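Local coordinates for protein beta-mannosidase (Trichoderma harzianum, PDB 4CVU) that probably hydrolyses beta-linked mannose from the non-reducing ends of mannosides, as a fungal enzyme of glycoside hydrolase family 2, at residues L624-Y629 with Q713-A718; N388-D393 with Q707-W712; F597-S602 with R725-P730; L74-L79 with G203-P208. All blocks are in the same frame, centred on the assembly; numbering follows the deposited sequence.

Contact 1 of 4, residues L624-Y629 with Q713-A718; sequences LRNHHY and QAPTWA. With NAG (2-acetamido-2-deoxy-beta-D-glucopyranose), chain L.
With CG anti to its carbonyl carbon (chi1 -71°) and its chain bent at chi3 (75°), Arg625 brings the NE side of its guanidinium against the backbone of Gln713, while His628 swings CG away from its own N to set its imidazole against Trp717. Arg625 grips one atom side-on: NE reaches Gln713 O at 3.0 Å, close to the line of the carbonyl, and NH2 reaches the same Gln713 O at 2.9 Å from a more tilted direction. That oxygen lies in the guanidinium plane. NH1 serves the carbonyls of Asn71 and Gly73, and Trp712 adds a cation-pi contact, so the buried charge is met by carbonyls and a ring. Farther on, Asn626 CB rests on Pro715 CG at 3.5 Å, and Asn626 OD1 closes an Asx turn onto His628 N. The indole edge of Trp717 meets one imidazole face of His628, planes 64° apart; Tyr629 takes the opposite face, and Trp717 NE1 bonds Tyr575 OH. A water links His627 N to Pro715 O. The segment 624-629, running on from helix 620-625, thus lies along the loop after strand 702-705, with helices 603-609 and 638-655 both packed on Pro715.

Contact 2 of 4, residues N388-D393 with Q707-W712; sequences NLIPPD and QLNDIW
The side chains of Asn709 and Ile390 run antiparallel, flank to flank, just beyond the parallel-paired strands 380-389 and 702-705, part of the (beta/alpha)8 barrel expected of the catalytic domain in this family. The segments leave these strands together, running almost parallel. Here the side-chain amide of Asn709 does the work of a strand backbone. Its OD1 accepts from Ile390 N at 3.0 Å, in the plane of the amide carbonyl and on a lone pair. Its ND2 donates to Ile390 O at 2.9 Å; both bonds are nearly straight, although ND2 stands well above the plane of that backbone carbonyl. Such a two-point grip fixes the rotation of the amide. Asn709 can reach because its CG lies between its own backbone N and carbonyl carbon (chi1 66°).

Just before it, Leu708 N donates to Asn388 O, prolonging the pairing of the strands, and a cis peptide joins Trp706 to Gln707. Apolar groups close round the polar bridge. The Leu389 side chain lies aslant to the Asn709 amide, with CD1 3.6 Å from Asn709 OD1, and CD1 also meets Leu708 CD2 at 3.9 Å, a cluster backed by helix 401-413. On another side Ile390 sends CG1 and CD1 along the backbone of Asn709, and CD1 approaches Ile711 CB at 4.1 Å. Ile711 CG1 packs on Pro391 O, beside Asp393, whose carboxylate is held by Arg398, Arg403 and Tyr722. Against the tip of Ile390, the Gln707 amide is itself pinned: NE2 donates to Asn709 O at 2.8 Å in a nearly straight bond, while lying 3.5 Å from Ile390 CD1.

Contact 3 of 4, residues F597-S602 with R725-P730; sequences FISMPS and RWKVLP
The guanidinium of Arg725 is approached by Ser602 OG from an oblique direction, neither squarely over a face nor at an edge, and the closest touch falls just short of the flat group: Arg725 CD lies 3.3 Å from Ser602 OG. Next along the chain, the indole of Trp726 carries Pro730 CB over one face, a packing within its own segment, between the loop and the helix that follows. Arg725 does not spend its charge on Ser602. Its NH1 reaches His891 O, within the Ig-fold domain, whereas Ser602 OG bonds Glu721 OE1 and caps Thr605 N at the start of helix 603-609.

The polar grip belongs to Lys727. Beyond CG its chain is extended, with chi2 -163° and the later torsions likewise near 180°, which carries the ammonium straight across to Ser599. There NZ donates to Ser599 OG at 2.9 Å and to Ser599 O at 3.0 Å, so one residue offers both its hydroxyl and its carbonyl. The donor stands high above the plane of that carbonyl rather than on a lone pair. Lower on the chain, Lys727 CD passes 3.2 Å from Ser599 OG, and CE lies 3.9 Å from Met600 O. Helix 664-692 packs against both segments: its Gln679 OE1 bonds Ser599 OG, and its Gln676 holds both Met600 O and Val728 N. Within the pair the buried ammonium meets two neutral oxygens of Ser599; it has further partners outside, and Glu721, which the Lys727 side chain touches, would probably help to offset its charge.

Contact 4 of 4, residues L74-L79 with G203-P208; sequences LNDFDL and GPAFSP
Asp76 reaches across from the short helix 75-78 to the loop at Pro204 and Ala205. From its CB the chain turns so that CG is anti to the backbone N (chi1 -162°), pointing the carboxylate at this loop. CG comes within 3.7 Å of Pro204 CB, the two side chains crossing at about a right angle. OD1 does most of the touching: Ala205 N donates to it at 2.7 Å in an almost straight bond, arriving on the syn side but 26° out of the carboxylate plane. The same OD1 lies 3.4 Å from Pro204 CB and stands over one face of the Phe206 ring, toward its rim. OD2, the other branch, comes 3.8 Å from Pro204 CA and lies near Glu184 and His627.

Phe206 completes the seam. Its CE1 is approached at the ring edge by Asn75 O, at 3.5 Å and in the plane of the ring, and it also meets Leu79 CD1 at 4.0 Å, while Phe395 packs against the ring. Waters lie between Asp76 O and Ala205 O and between Leu79 O and Phe206 O and may bridge them. Both segments belong to the galactose-binding-like domain, which is pinned here to itself. A buried carboxylate that accepts a short backbone bond, yet has the carboxylate of Glu184 close to its second oxygen, may have its ionisation shifted.

Along the chain contact 4 closes first, within the galactose-binding-like domain; contacts 1, 2 and 3 then draw on later parts of the chain. Contacts 2 and 1 use consecutive pieces of the loop between strand 702-705 and helix 729-736, and contact 3 uses its end, so this one loop is held in turn by 388-393, 624-629 and 597-602. The centres of contacts 1, 2 and 3 lie about 11 to 12 Å apart. Contact 4 sits about 14 Å from contact 1, centre to centre, and touches it through His627 and Gly203; it also meets contact 2 at Ile711. Together they join the barrel to the N-terminal domain, and through Arg725 to the Ig-fold domain.

Contact 1 of 4, residues L624-Y629 with Q713-A718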
# COMPACT_ATOMS: atom_id res chain seq x y z
N LEU A 624 -5.21 -13.62 6.68
CA LEU A 624 -6.39 -13.06 7.37
C LEU A 624 -7.48 -12.61 6.40
O LEU A 624 -8.62 -12.44 6.80
CB LEU A 624 -6.01 -11.93 8.34
CG LEU A 624 -5.39 -12.45 9.66
CD1 LEU A 624 -4.91 -11.32 10.57
CD2 LEU A 624 -6.38 -13.35 10.39
N ARG A 625 -7.13 -12.42 5.13
CA ARG A 625 -8.12 -12.05 4.11
C ARG A 625 -8.72 -13.27 3.43
O ARG A 625 -9.70 -13.16 2.68
CB ARG A 625 -7.49 -11.12 3.11
CG ARG A 625 -7.23 -9.73 3.69
CD ARG A 625 -6.36 -8.93 2.76
NE ARG A 625 -7.13 -8.47 1.60
CZ ARG A 625 -7.73 -7.27 1.51
NH1 ARG A 625 -7.69 -6.39 2.50
NH2 ARG A 625 -8.44 -6.96 0.43
N ASN A 626 -8.20 -14.44 3.72
CA ASN A 626 -8.81 -15.68 3.23
C ASN A 626 -9.91 -16.05 4.22
O ASN A 626 -9.59 -16.44 5.37
CB ASN A 626 -7.80 -16.80 3.15
CG ASN A 626 -8.36 -18.03 2.46
OD1 ASN A 626 -9.59 -18.18 2.27
ND2 ASN A 626 -7.48 -18.85 1.98
N HIS A 627 -11.17 -15.94 3.79
CA HIS A 627 -12.25 -16.28 4.68
C HIS A 627 -12.76 -17.67 4.44
O HIS A 627 -13.81 -18.03 4.95
CB HIS A 627 -13.37 -15.25 4.63
CG HIS A 627 -12.98 -13.94 5.25
ND1 HIS A 627 -13.79 -12.83 5.22
CD2 HIS A 627 -11.87 -13.57 5.93
CE1 HIS A 627 -13.21 -11.83 5.86
NE2 HIS A 627 -12.03 -12.26 6.29
N HIS A 628 -12.01 -18.44 3.68
CA HIS A 628 -12.24 -19.89 3.54
C HIS A 628 -11.17 -20.55 4.39
O HIS A 628 -10.06 -20.73 3.90
CB HIS A 628 -12.10 -20.32 2.07
CG HIS A 628 -12.39 -21.79 1.85
ND1 HIS A 628 -13.57 -22.38 2.26
CD2 HIS A 628 -11.69 -22.75 1.21
CE1 HIS A 628 -13.56 -23.66 1.92
NE2 HIS A 628 -12.43 -23.92 1.28
N TYR A 629 -11.44 -20.92 5.65
CA TYR A 629 -12.74 -21.02 6.27
C TYR A 629 -13.00 -19.85 7.21
O TYR A 629 -12.08 -19.32 7.80
CB TYR A 629 -12.84 -22.31 7.06
CG TYR A 629 -12.87 -23.51 6.18
CD1 TYR A 629 -11.72 -23.95 5.56
CD2 TYR A 629 -14.06 -24.18 5.92
CE1 TYR A 629 -11.74 -25.04 4.71
CE2 TYR A 629 -14.10 -25.27 5.08
CZ TYR A 629 -12.93 -25.70 4.47
OH TYR A 629 -12.95 -26.76 3.63
N GLN A 713 -10.28 -8.03 -2.62
CA GLN A 713 -9.03 -8.67 -3.04
C GLN A 713 -8.63 -9.77 -2.07
O GLN A 713 -8.13 -9.50 -0.98
CB GLN A 713 -7.94 -7.61 -3.18
CG GLN A 713 -8.34 -6.49 -4.09
CD GLN A 713 -9.06 -5.42 -3.38
OE1 GLN A 713 -9.68 -5.66 -2.33
NE2 GLN A 713 -8.98 -4.21 -3.92
N ALA A 714 -8.83 -11.03 -2.45
CA ALA A 714 -8.69 -12.08 -1.50
C ALA A 714 -8.78 -13.41 -2.20
O ALA A 714 -9.32 -13.51 -3.29
CB ALA A 714 -9.83 -11.97 -0.45
N PRO A 715 -8.24 -14.46 -1.60
CA PRO A 715 -8.36 -15.77 -2.26
C PRO A 715 -9.78 -16.28 -2.17
O PRO A 715 -10.32 -16.41 -1.08
CB PRO A 715 -7.39 -16.65 -1.52
CG PRO A 715 -7.17 -16.01 -0.23
CD PRO A 715 -7.48 -14.55 -0.34
N THR A 716 -10.40 -16.53 -3.33
CA THR A 716 -11.79 -17.05 -3.37
C THR A 716 -12.08 -17.98 -4.55
O THR A 716 -11.22 -18.34 -5.35
CB THR A 716 -12.80 -15.89 -3.54
OG1 THR A 716 -12.81 -15.54 -4.92
CG2 THR A 716 -12.47 -14.61 -2.63
N TRP A 717 -13.35 -18.29 -4.72
CA TRP A 717 -13.82 -19.10 -5.86
C TRP A 717 -14.06 -18.26 -7.16
O TRP A 717 -14.48 -18.81 -8.18
CB TRP A 717 -15.12 -19.84 -5.49
CG TRP A 717 -15.09 -20.70 -4.25
CD1 TRP A 717 -15.05 -22.08 -4.22
CD2 TRP A 717 -15.21 -20.28 -2.87
NE1 TRP A 717 -15.03 -22.52 -2.94
CE2 TRP A 717 -15.16 -21.46 -2.09
CE3 TRP A 717 -15.29 -19.05 -2.23
CZ2 TRP A 717 -15.17 -21.43 -0.69
CZ3 TRP A 717 -15.33 -19.01 -0.84
CH2 TRP A 717 -15.26 -20.21 -0.08
N ALA A 718 -13.80 -16.94 -7.12
CA ALA A 718 -14.09 -16.08 -8.24
C ALA A 718 -13.29 -16.42 -9.47
O ALA A 718 -12.17 -16.97 -9.37
CB ALA A 718 -13.84 -14.61 -7.84
C1 NAG L . -13.51 -21.87 12.97
C2 NAG L . -13.57 -23.37 12.92
C3 NAG L . -14.51 -23.88 14.00
C4 NAG L . -14.05 -23.30 15.34
C5 NAG L . -13.93 -21.78 15.25
C6 NAG L . -13.44 -21.14 16.54
C7 NAG L . -13.49 -24.81 10.92
C8 NAG L . -14.04 -25.08 9.53
N2 NAG L . -13.99 -23.77 11.58
O3 NAG L . -14.50 -25.30 13.96
O4 NAG L . -14.95 -23.63 16.39
O5 NAG L . -13.01 -21.46 14.23
O6 NAG L . -12.20 -21.71 16.88
O7 NAG L . -12.61 -25.55 11.35
O HOH W 1 -12.12 -15.75 0.97

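Contact 2 of 4, residues N388-D393 with Q707-W712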
# COMPACT_ATOMS: atom_id res chain seq x y z
N ASN A 388 -22.49 -17.92 -10.60
CA ASN A 388 -23.20 -17.24 -9.51
C ASN A 388 -22.67 -15.82 -9.33
O ASN A 388 -21.49 -15.61 -9.18
CB ASN A 388 -23.02 -18.00 -8.24
CG ASN A 388 -23.80 -19.34 -8.25
OD1 ASN A 388 -24.90 -19.44 -7.67
ND2 ASN A 388 -23.26 -20.33 -8.89
N LEU A 389 -23.54 -14.86 -9.40
CA LEU A 389 -23.21 -13.45 -9.22
C LEU A 389 -23.38 -13.09 -7.76
O LEU A 389 -24.48 -13.23 -7.19
CB LEU A 389 -24.14 -12.60 -10.06
CG LEU A 389 -23.97 -11.09 -9.88
CD1 LEU A 389 -22.64 -10.67 -10.44
CD2 LEU A 389 -25.12 -10.37 -10.56
N ILE A 390 -22.31 -12.62 -7.14
CA ILE A 390 -22.34 -12.11 -5.78
C ILE A 390 -22.22 -10.58 -5.85
O ILE A 390 -21.90 -10.03 -6.92
CB ILE A 390 -21.24 -12.72 -4.89
CG1 ILE A 390 -19.86 -12.30 -5.38
CG2 ILE A 390 -21.38 -14.25 -4.82
CD1 ILE A 390 -18.87 -12.06 -4.27
N PRO A 391 -22.52 -9.88 -4.77
CA PRO A 391 -22.40 -8.40 -4.87
C PRO A 391 -20.99 -7.99 -5.27
O PRO A 391 -20.03 -8.45 -4.66
CB PRO A 391 -22.73 -7.93 -3.46
CG PRO A 391 -23.52 -9.05 -2.86
CD PRO A 391 -22.99 -10.31 -3.44
N PRO A 392 -20.86 -7.13 -6.27
CA PRO A 392 -19.49 -6.67 -6.71
C PRO A 392 -18.75 -5.78 -5.69
O PRO A 392 -17.54 -5.58 -5.84
CB PRO A 392 -19.80 -5.86 -7.97
CG PRO A 392 -21.16 -5.29 -7.69
CD PRO A 392 -21.92 -6.41 -6.98
N ASP A 393 -19.42 -5.28 -4.65
CA ASP A 393 -18.81 -4.34 -3.73
C ASP A 393 -19.47 -4.52 -2.38
O ASP A 393 -20.61 -4.98 -2.28
CB ASP A 393 -18.96 -2.93 -4.29
CG ASP A 393 -17.89 -1.94 -3.80
OD1 ASP A 393 -18.01 -1.41 -2.64
OD2 ASP A 393 -16.93 -1.63 -4.56
N GLN A 707 -17.57 -19.11 -8.30
CA GLN A 707 -18.50 -18.01 -8.38
C GLN A 707 -17.96 -17.10 -9.47
O GLN A 707 -16.79 -17.22 -9.86
CB GLN A 707 -18.55 -17.23 -7.05
CG GLN A 707 -17.21 -16.68 -6.61
CD GLN A 707 -17.14 -16.28 -5.14
OE1 GLN A 707 -17.07 -17.14 -4.27
NE2 GLN A 707 -17.12 -14.98 -4.87
N LEU A 708 -18.81 -16.24 -10.01
CA LEU A 708 -18.38 -15.43 -11.12
C LEU A 708 -17.31 -14.49 -10.64
O LEU A 708 -16.25 -14.39 -11.24
CB LEU A 708 -19.55 -14.62 -11.71
CG LEU A 708 -19.17 -13.46 -12.68
CD1 LEU A 708 -18.67 -13.99 -13.99
CD2 LEU A 708 -20.35 -12.60 -12.96
N ASN A 709 -17.62 -13.79 -9.54
CA ASN A 709 -16.94 -12.52 -9.26
C ASN A 709 -16.55 -12.32 -7.79
O ASN A 709 -17.05 -13.04 -6.91
CB ASN A 709 -17.82 -11.37 -9.75
CG ASN A 709 -19.11 -11.25 -8.96
OD1 ASN A 709 -19.84 -12.23 -8.82
ND2 ASN A 709 -19.40 -10.05 -8.46
N ASP A 710 -15.70 -11.30 -7.54
CA ASP A 710 -15.15 -11.00 -6.21
C ASP A 710 -15.68 -9.67 -5.65
O ASP A 710 -15.86 -8.71 -6.39
CB ASP A 710 -13.61 -10.85 -6.22
CG ASP A 710 -12.87 -12.16 -6.01
OD1 ASP A 710 -13.31 -12.99 -5.20
OD2 ASP A 710 -11.80 -12.35 -6.66
N ILE A 711 -15.89 -9.64 -4.33
CA ILE A 711 -16.29 -8.43 -3.62
C ILE A 711 -15.10 -7.60 -3.10
O ILE A 711 -15.27 -6.42 -2.77
CB ILE A 711 -17.20 -8.82 -2.43
CG1 ILE A 711 -18.10 -7.69 -2.06
CG2 ILE A 711 -16.41 -9.27 -1.24
CD1 ILE A 711 -19.13 -8.04 -0.98
N TRP A 712 -13.92 -8.22 -3.06
CA TRP A 712 -12.68 -7.56 -2.65
C TRP A 712 -11.47 -8.44 -3.03
O TRP A 712 -11.63 -9.51 -3.61
CB TRP A 712 -12.70 -7.20 -1.14
CG TRP A 712 -12.56 -8.32 -0.17
CD1 TRP A 712 -12.91 -9.61 -0.35
CD2 TRP A 712 -12.03 -8.23 1.16
NE1 TRP A 712 -12.64 -10.34 0.78
CE2 TRP A 712 -12.09 -9.51 1.72
CE3 TRP A 712 -11.50 -7.20 1.92
CZ2 TRP A 712 -11.64 -9.79 3.03
CZ3 TRP A 712 -11.03 -7.48 3.23
CH2 TRP A 712 -11.12 -8.78 3.76

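Contact 3 of 4, residues F597-S602 with R725-P730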
# COMPACT_ATOMS: atom_id res chain seq x y z
N PHE A 597 -13.63 -24.37 -6.23
CA PHE A 597 -12.41 -24.51 -5.43
C PHE A 597 -11.85 -23.07 -5.41
O PHE A 597 -12.01 -22.41 -6.42
CB PHE A 597 -11.43 -25.39 -6.15
CG PHE A 597 -10.40 -26.04 -5.27
CD1 PHE A 597 -9.22 -25.44 -4.99
CD2 PHE A 597 -10.66 -27.31 -4.72
CE1 PHE A 597 -8.29 -26.04 -4.17
CE2 PHE A 597 -9.75 -27.92 -3.93
CZ PHE A 597 -8.55 -27.32 -3.64
N ILE A 598 -11.23 -22.55 -4.33
CA ILE A 598 -10.69 -21.15 -4.32
C ILE A 598 -9.36 -20.95 -5.02
O ILE A 598 -8.60 -21.93 -5.19
CB ILE A 598 -10.60 -20.58 -2.90
CG1 ILE A 598 -9.54 -21.34 -2.09
CG2 ILE A 598 -11.95 -20.67 -2.21
CD1 ILE A 598 -9.10 -20.65 -0.81
N SER A 599 -8.97 -19.71 -5.42
CA SER A 599 -7.65 -19.60 -5.92
C SER A 599 -7.25 -18.13 -5.58
O SER A 599 -8.14 -17.32 -5.33
CB SER A 599 -7.67 -19.81 -7.44
OG SER A 599 -8.34 -18.72 -8.14
N MET A 600 -5.95 -17.87 -5.56
CA MET A 600 -5.42 -16.53 -5.27
C MET A 600 -5.77 -15.61 -6.38
O MET A 600 -5.83 -16.02 -7.54
CB MET A 600 -3.90 -16.59 -5.23
CG MET A 600 -3.19 -17.13 -4.03
SD MET A 600 -3.64 -16.33 -2.55
CE MET A 600 -2.45 -16.88 -1.37
N PRO A 601 -5.90 -14.30 -6.09
CA PRO A 601 -5.98 -13.42 -7.23
C PRO A 601 -4.58 -13.05 -7.75
O PRO A 601 -3.55 -13.32 -7.09
CB PRO A 601 -6.62 -12.16 -6.63
CG PRO A 601 -6.16 -12.12 -5.22
CD PRO A 601 -6.17 -13.59 -4.82
N SER A 602 -4.53 -12.34 -8.88
CA SER A 602 -3.27 -11.86 -9.44
C SER A 602 -2.52 -11.02 -8.41
O SER A 602 -3.12 -10.43 -7.52
CB SER A 602 -3.57 -11.00 -10.68
OG SER A 602 -4.24 -9.83 -10.26
N ARG A 725 -10.42 -8.12 -13.47
CA ARG A 725 -9.34 -8.82 -14.16
C ARG A 725 -9.72 -10.29 -14.19
O ARG A 725 -10.14 -10.79 -13.19
CB ARG A 725 -8.02 -8.75 -13.34
CG ARG A 725 -6.86 -9.53 -13.98
CD ARG A 725 -5.56 -9.46 -13.22
NE ARG A 725 -4.94 -8.15 -13.41
CZ ARG A 725 -4.02 -7.83 -14.34
NH1 ARG A 725 -3.56 -8.73 -15.20
NH2 ARG A 725 -3.57 -6.56 -14.42
N TRP A 726 -9.50 -10.92 -15.31
CA TRP A 726 -9.70 -12.35 -15.51
C TRP A 726 -8.58 -13.20 -14.88
O TRP A 726 -7.42 -13.01 -15.15
CB TRP A 726 -9.76 -12.62 -16.99
CG TRP A 726 -11.02 -12.19 -17.63
CD1 TRP A 726 -11.76 -11.13 -17.30
CD2 TRP A 726 -11.73 -12.86 -18.68
NE1 TRP A 726 -12.87 -11.03 -18.11
CE2 TRP A 726 -12.88 -12.09 -18.96
CE3 TRP A 726 -11.47 -13.99 -19.45
CZ2 TRP A 726 -13.79 -12.44 -19.93
CZ3 TRP A 726 -12.37 -14.33 -20.43
CH2 TRP A 726 -13.54 -13.57 -20.65
N LYS A 727 -8.98 -14.18 -14.08
CA LYS A 727 -8.13 -15.28 -13.71
C LYS A 727 -7.97 -16.16 -14.93
O LYS A 727 -8.45 -15.83 -16.01
CB LYS A 727 -8.75 -16.10 -12.56
CG LYS A 727 -8.94 -15.32 -11.26
CD LYS A 727 -9.14 -16.26 -10.07
CE LYS A 727 -9.44 -15.46 -8.80
NZ LYS A 727 -9.81 -16.24 -7.58
N VAL A 728 -7.29 -17.30 -14.74
CA VAL A 728 -7.19 -18.33 -15.74
C VAL A 728 -8.58 -18.95 -15.99
O VAL A 728 -8.89 -19.25 -17.12
CB VAL A 728 -6.17 -19.43 -15.38
CG1 VAL A 728 -6.12 -20.53 -16.42
CG2 VAL A 728 -4.79 -18.84 -15.24
N LEU A 729 -9.40 -19.09 -14.94
CA LEU A 729 -10.71 -19.76 -15.04
C LEU A 729 -11.64 -19.32 -16.19
O LEU A 729 -12.13 -20.13 -16.96
CB LEU A 729 -11.47 -19.65 -13.73
CG LEU A 729 -12.93 -20.13 -13.73
CD1 LEU A 729 -13.03 -21.60 -14.11
CD2 LEU A 729 -13.45 -19.88 -12.33
N PRO A 730 -11.91 -18.04 -16.30
CA PRO A 730 -12.86 -17.58 -17.32
C PRO A 730 -12.40 -17.82 -18.74
O PRO A 730 -13.27 -17.87 -19.61
CB PRO A 730 -13.02 -16.05 -17.00
CG PRO A 730 -11.88 -15.73 -16.12
CD PRO A 730 -11.53 -16.98 -15.36

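Contact 4 of 4, residues L74-L79 with G203-P208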
# COMPACT_ATOMS: atom_id res chain seq x y z
N LEU A 74 -5.91 -4.71 6.91
CA LEU A 74 -6.70 -5.48 7.87
C LEU A 74 -7.87 -4.65 8.35
O LEU A 74 -8.29 -4.78 9.50
CB LEU A 74 -5.85 -5.95 9.07
CG LEU A 74 -4.81 -7.02 8.71
CD1 LEU A 74 -3.85 -7.17 9.88
CD2 LEU A 74 -5.46 -8.37 8.35
N ASN A 75 -8.41 -3.82 7.45
CA ASN A 75 -9.57 -2.95 7.74
C ASN A 75 -10.84 -3.64 8.11
O ASN A 75 -11.71 -3.00 8.69
CB ASN A 75 -9.88 -2.02 6.59
CG ASN A 75 -8.94 -0.78 6.54
OD1 ASN A 75 -8.94 -0.05 5.54
ND2 ASN A 75 -8.15 -0.57 7.55
N ASP A 76 -10.97 -4.93 7.78
CA ASP A 76 -12.14 -5.69 8.22
C ASP A 76 -12.13 -5.69 9.73
O ASP A 76 -13.18 -5.75 10.33
CB ASP A 76 -12.13 -7.15 7.70
CG ASP A 76 -13.47 -7.82 7.77
OD1 ASP A 76 -14.48 -7.11 7.68
OD2 ASP A 76 -13.55 -9.07 7.91
N PHE A 77 -10.94 -5.65 10.34
CA PHE A 77 -10.80 -5.59 11.79
C PHE A 77 -10.79 -4.15 12.27
O PHE A 77 -11.61 -3.76 13.13
CB PHE A 77 -9.56 -6.35 12.26
CG PHE A 77 -9.68 -7.84 12.06
CD1 PHE A 77 -10.55 -8.57 12.83
CD2 PHE A 77 -8.99 -8.48 11.06
CE1 PHE A 77 -10.70 -9.93 12.64
CE2 PHE A 77 -9.13 -9.84 10.86
CZ PHE A 77 -9.99 -10.57 11.65
N ASP A 78 -9.90 -3.37 11.67
CA ASP A 78 -9.58 -2.05 12.16
C ASP A 78 -10.74 -1.07 12.05
O ASP A 78 -10.75 -0.06 12.77
CB ASP A 78 -8.39 -1.45 11.42
CG ASP A 78 -7.11 -2.32 11.48
OD1 ASP A 78 -6.95 -3.22 12.31
OD2 ASP A 78 -6.26 -2.10 10.61
N LEU A 79 -11.70 -1.33 11.15
CA LEU A 79 -12.83 -0.41 10.95
C LEU A 79 -14.12 -0.74 11.73
O LEU A 79 -15.14 -0.09 11.54
CB LEU A 79 -13.16 -0.31 9.46
CG LEU A 79 -12.03 0.23 8.59
CD1 LEU A 79 -12.53 0.35 7.18
CD2 LEU A 79 -11.53 1.60 9.05
N GLY A 203 -15.82 -12.63 1.62
CA GLY A 203 -15.96 -11.15 1.75
C GLY A 203 -15.91 -10.68 3.18
O GLY A 203 -15.99 -11.50 4.13
N PRO A 204 -15.72 -9.35 3.36
CA PRO A 204 -15.56 -8.70 4.67
C PRO A 204 -16.90 -8.40 5.32
O PRO A 204 -18.00 -8.62 4.71
CB PRO A 204 -14.84 -7.38 4.31
CG PRO A 204 -15.37 -7.05 2.95
CD PRO A 204 -15.62 -8.38 2.25
N ALA A 205 -16.84 -7.90 6.55
CA ALA A 205 -18.03 -7.64 7.33
C ALA A 205 -18.08 -6.21 7.78
O ALA A 205 -17.84 -5.94 8.98
CB ALA A 205 -18.04 -8.54 8.55
N PHE A 206 -18.42 -5.30 6.88
CA PHE A 206 -18.40 -3.86 7.19
C PHE A 206 -19.68 -3.31 7.81
O PHE A 206 -19.67 -2.19 8.34
CB PHE A 206 -17.98 -3.05 5.96
CG PHE A 206 -16.53 -3.23 5.59
CD1 PHE A 206 -15.54 -2.95 6.53
CD2 PHE A 206 -16.16 -3.72 4.35
CE1 PHE A 206 -14.22 -3.14 6.22
CE2 PHE A 206 -14.82 -3.91 4.04
CZ PHE A 206 -13.86 -3.60 4.99
N SER A 207 -20.78 -4.08 7.70
CA SER A 207 -22.11 -3.66 8.15
C SER A 207 -22.37 -2.16 7.92
O SER A 207 -22.67 -1.43 8.88
CB SER A 207 -22.29 -3.97 9.63
OG SER A 207 -23.55 -3.50 10.05
N PRO A 208 -22.35 -1.73 6.65
CA PRO A 208 -22.55 -0.31 6.32
C PRO A 208 -23.99 0.12 6.50
O PRO A 208 -24.92 -0.74 6.54
CB PRO A 208 -22.11 -0.26 4.86
CG PRO A 208 -22.48 -1.61 4.33
CD PRO A 208 -22.05 -2.52 5.45
O HOH W 2 -15.62 -7.09 10.36
O HOH W 3 -17.39 -1.23 10.24